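Local atomic coordinates of single-stranded DNA-binding protein DdrB (Deinococcus radiodurans, PDB entry 4NOE), a protein that binds single-stranded DNA and, as part of the DNA damage response of Deinococcus radiodurans, assists accurate annealing of complementary strands. Residues E[10-15]-E[38-43]. Residues are numbered along the deposited sequence; the frame is centred on the assembly and turned at random.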
ATOM      1  N   PHE E  10       8.241 -32.878   9.394  1.00 15.48           N
ATOM      2  CA  PHE E  10       9.432 -32.051   9.303  1.00 18.40           C
ATOM      3  C   PHE E  10       9.529 -31.427   7.924  1.00 20.33           C
ATOM      4  O   PHE E  10       8.956 -31.929   6.951  1.00 13.85           O
ATOM      5  CB  PHE E  10      10.702 -32.885   9.494  1.00 15.64           C
ATOM      6  CG  PHE E  10      10.914 -33.395  10.894  1.00 19.21           C
ATOM      7  CD1 PHE E  10      11.391 -32.554  11.890  1.00 14.79           C
ATOM      8  CD2 PHE E  10      10.688 -34.727  11.197  1.00 17.08           C
ATOM      9  CE1 PHE E  10      11.611 -33.023  13.165  1.00 12.96           C
ATOM     10  CE2 PHE E  10      10.916 -35.208  12.470  1.00 18.94           C
ATOM     11  CZ  PHE E  10      11.378 -34.354  13.459  1.00 14.68           C
ATOM     12  N   ILE E  11      10.275 -30.334   7.860  1.00 12.45           N
ATOM     13  CA  ILE E  11      10.786 -29.817   6.617  1.00 10.67           C
ATOM     14  C   ILE E  11      12.279 -30.123   6.681  1.00 22.13           C
ATOM     15  O   ILE E  11      12.968 -29.682   7.604  1.00 19.73           O
ATOM     16  CB  ILE E  11      10.585 -28.307   6.514  1.00 12.84           C
ATOM     17  CG1 ILE E  11       9.095 -27.957   6.535  1.00 17.59           C
ATOM     18  CG2 ILE E  11      11.231 -27.781   5.235  1.00 10.21           C
ATOM     19  CD1 ILE E  11       8.312 -28.507   5.339  1.00 19.23           C
ATOM     20  N   THR E  12      12.774 -30.908   5.735  1.00 18.27           N
ATOM     21  CA  THR E  12      14.152 -31.375   5.791  1.00 14.79           C
ATOM     22  C   THR E  12      15.123 -30.279   5.368  1.00 14.99           C
ATOM     23  O   THR E  12      14.715 -29.178   4.973  1.00 14.31           O
ATOM     24  CB  THR E  12      14.367 -32.598   4.859  1.00 18.18           C
ATOM     25  OG1 THR E  12      14.317 -32.162   3.492  1.00 13.18           O
ATOM     26  CG2 THR E  12      13.279 -33.636   5.085  1.00 13.80           C
ATOM     27  N   ASP E  13      16.414 -30.593   5.420  1.00 18.48           N
ATOM     28  CA  ASP E  13      17.449 -29.661   4.972  1.00 21.03           C
ATOM     29  C   ASP E  13      17.284 -29.335   3.491  1.00 22.18           C
ATOM     30  O   ASP E  13      17.760 -28.303   3.034  1.00 24.96           O
ATOM     31  CB  ASP E  13      18.840 -30.248   5.224  1.00 14.88           C
ATOM     32  CG  ASP E  13      19.021 -31.616   4.583  1.00 24.42           C
ATOM     33  OD1 ASP E  13      18.204 -32.522   4.850  1.00 23.11           O
ATOM     34  OD2 ASP E  13      19.972 -31.787   3.798  1.00 28.70           O
ATOM     35  N   LEU E  14      16.603 -30.207   2.751  1.00 19.95           N
ATOM     36  CA  LEU E  14      16.311 -29.956   1.331  1.00 17.59           C
ATOM     37  C   LEU E  14      14.910 -29.378   1.144  1.00 15.57           C
ATOM     38  O   LEU E  14      14.389 -29.320   0.019  1.00 16.84           O
ATOM     39  CB  LEU E  14      16.437 -31.246   0.513  1.00 18.35           C
ATOM     40  CG  LEU E  14      17.723 -31.542  -0.270  1.00 26.85           C
ATOM     41  CD1 LEU E  14      18.778 -30.448  -0.145  1.00 27.25           C
ATOM     42  CD2 LEU E  14      18.303 -32.879   0.131  1.00 24.07           C
ATOM     43  N   GLY E  15      14.293 -28.945   2.235  1.00 13.83           N
ATOM     44  CA  GLY E  15      12.980 -28.326   2.143  1.00 12.52           C
ATOM     45  C   GLY E  15      11.819 -29.295   1.971  1.00 18.45           C
ATOM     46  O   GLY E  15      10.651 -28.873   1.926  1.00 15.65           O
ATOM     47  N   LEU E  38      20.254 -32.681  12.019  1.00 21.62           N
ATOM     48  CA  LEU E  38      20.397 -32.694  10.562  1.00 24.86           C
ATOM     49  C   LEU E  38      19.878 -31.398   9.942  1.00 28.36           C
ATOM     50  O   LEU E  38      19.922 -31.223   8.722  1.00 27.44           O
ATOM     51  CB  LEU E  38      19.673 -33.895   9.947  1.00 21.68           C
ATOM     52  CG  LEU E  38      20.196 -35.281  10.341  1.00 34.21           C
ATOM     53  CD1 LEU E  38      19.384 -36.368   9.656  1.00 37.66           C
ATOM     54  CD2 LEU E  38      21.684 -35.427  10.015  1.00 29.09           C
ATOM     55  N   GLY E  39      19.381 -30.496  10.785  1.00 25.33           N
ATOM     56  CA  GLY E  39      18.824 -29.240  10.312  1.00 19.98           C
ATOM     57  C   GLY E  39      17.380 -29.376   9.854  1.00 20.37           C
ATOM     58  O   GLY E  39      16.858 -28.507   9.161  1.00 23.77           O
ATOM     59  N   TRP E  40      16.720 -30.461  10.236  1.00 17.12           N
ATOM     60  CA  TRP E  40      15.303 -30.570   9.936  1.00 17.99           C
ATOM     61  C   TRP E  40      14.514 -29.749  10.944  1.00 20.00           C
ATOM     62  O   TRP E  40      14.847 -29.727  12.125  1.00 15.67           O
ATOM     63  CB  TRP E  40      14.826 -32.016  10.015  1.00 18.50           C
ATOM     64  CG  TRP E  40      15.375 -32.929   8.980  1.00 17.15           C
ATOM     65  CD1 TRP E  40      16.522 -32.762   8.238  1.00 18.57           C
ATOM     66  CD2 TRP E  40      14.815 -34.182   8.582  1.00 15.10           C
ATOM     67  NE1 TRP E  40      16.703 -33.846   7.406  1.00 16.49           N
ATOM     68  CE2 TRP E  40      15.670 -34.726   7.595  1.00 19.68           C
ATOM     69  CE3 TRP E  40      13.677 -34.896   8.960  1.00 16.43           C
ATOM     70  CZ2 TRP E  40      15.411 -35.955   6.985  1.00 16.54           C
ATOM     71  CZ3 TRP E  40      13.426 -36.113   8.361  1.00 16.38           C
ATOM     72  CH2 TRP E  40      14.290 -36.630   7.378  1.00 18.20           C
ATOM     73  N   THR E  41      13.455 -29.096  10.477  1.00 20.48           N
ATOM     74  CA  THR E  41      12.606 -28.305  11.356  1.00 17.66           C
ATOM     75  C   THR E  41      11.174 -28.780  11.261  1.00 14.33           C
ATOM     76  O   THR E  41      10.779 -29.386  10.260  1.00 18.19           O
ATOM     77  CB  THR E  41      12.636 -26.802  10.978  1.00 15.29           C
ATOM     78  OG1 THR E  41      12.224 -26.639   9.614  1.00 13.39           O
ATOM     79  CG2 THR E  41      14.025 -26.244  11.153  1.00  8.11           C
ATOM     80  N   SER E  42      10.385 -28.493  12.292  1.00 15.37           N
ATOM     81  CA  SER E  42       8.971 -28.861  12.291  1.00 17.04           C
ATOM     82  C   SER E  42       8.113 -27.653  12.629  1.00 15.22           C
ATOM     83  O   SER E  42       8.321 -27.019  13.660  1.00 19.19           O
ATOM     84  CB  SER E  42       8.711 -29.940  13.326  1.00  9.07           C
ATOM     85  OG  SER E  42       7.358 -30.363  13.250  1.00 13.34           O
ATOM     86  N   GLY E  43       7.146 -27.322  11.780  1.00 13.75           N
ATOM     87  CA  GLY E  43       6.308 -26.163  12.056  1.00  9.01           C
ATOM     88  C   GLY E  43       7.011 -24.868  11.686  1.00 19.73           C
ATOM     89  O   GLY E  43       8.092 -24.900  11.093  1.00 22.56           O
TER
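Trp40 lies under Thr12 and beside Phe10, and its indole is the largest single piece of this contact. The methyl of Thr12, CG2, sits over the middle of the six-membered ring, 3.6 Å from its centroid and almost on the ring normal, a CH-pi contact. Phe10 brings CD2 to the edge of the indole, in its plane, while its CB makes an apolar contact of 3.6 Å with Trp40 CE3; the indole turns its edge toward the phenyl face, an offset edge-to-face pair with planes at 65°. At the pyrrole end, Trp40 NE1 gives a weak, bent hydrogen bond of 3.2 Å to Asp13 OD1; the plane of the carboxylate is nearly parallel to that of the indole, and its OD2 is taken by Tyr144 of a second subunit. An alanine in place of Trp40 would probably take the ring from under the Thr12 methyl and the indole edge from the Phe10 face, and leave Asp13 OD1 without that N-H.

Beside the rings, the backbones make a single antiparallel bridge at the hydrogen-bonded pair Ile11 and Thr41. Ile11 N donates to Thr41 O at 2.6 Å, nearly straight at 167°, and Thr41 N appears to return the bond to Ile11 O, though the position of that oxygen is less certain. The bridge thus adds the segment after helix 28-37 to the edge of strand 6-11, whose other neighbour is the hairpin partner 17-22. Just before Trp40, Gly39 ends that helix in a Schellman motif with positive phi.

Farther out, Thr12 OG1, between N and the carbonyl carbon at chi1 71°, accepts from Leu14 N in an ST turn, leaving CG2 for the indole. Tyr35 of the helix stacks on Trp40 and also meets the Phe10 ring. Arg82 reaches both segments, bonding to Thr12 O and Thr41 OG1.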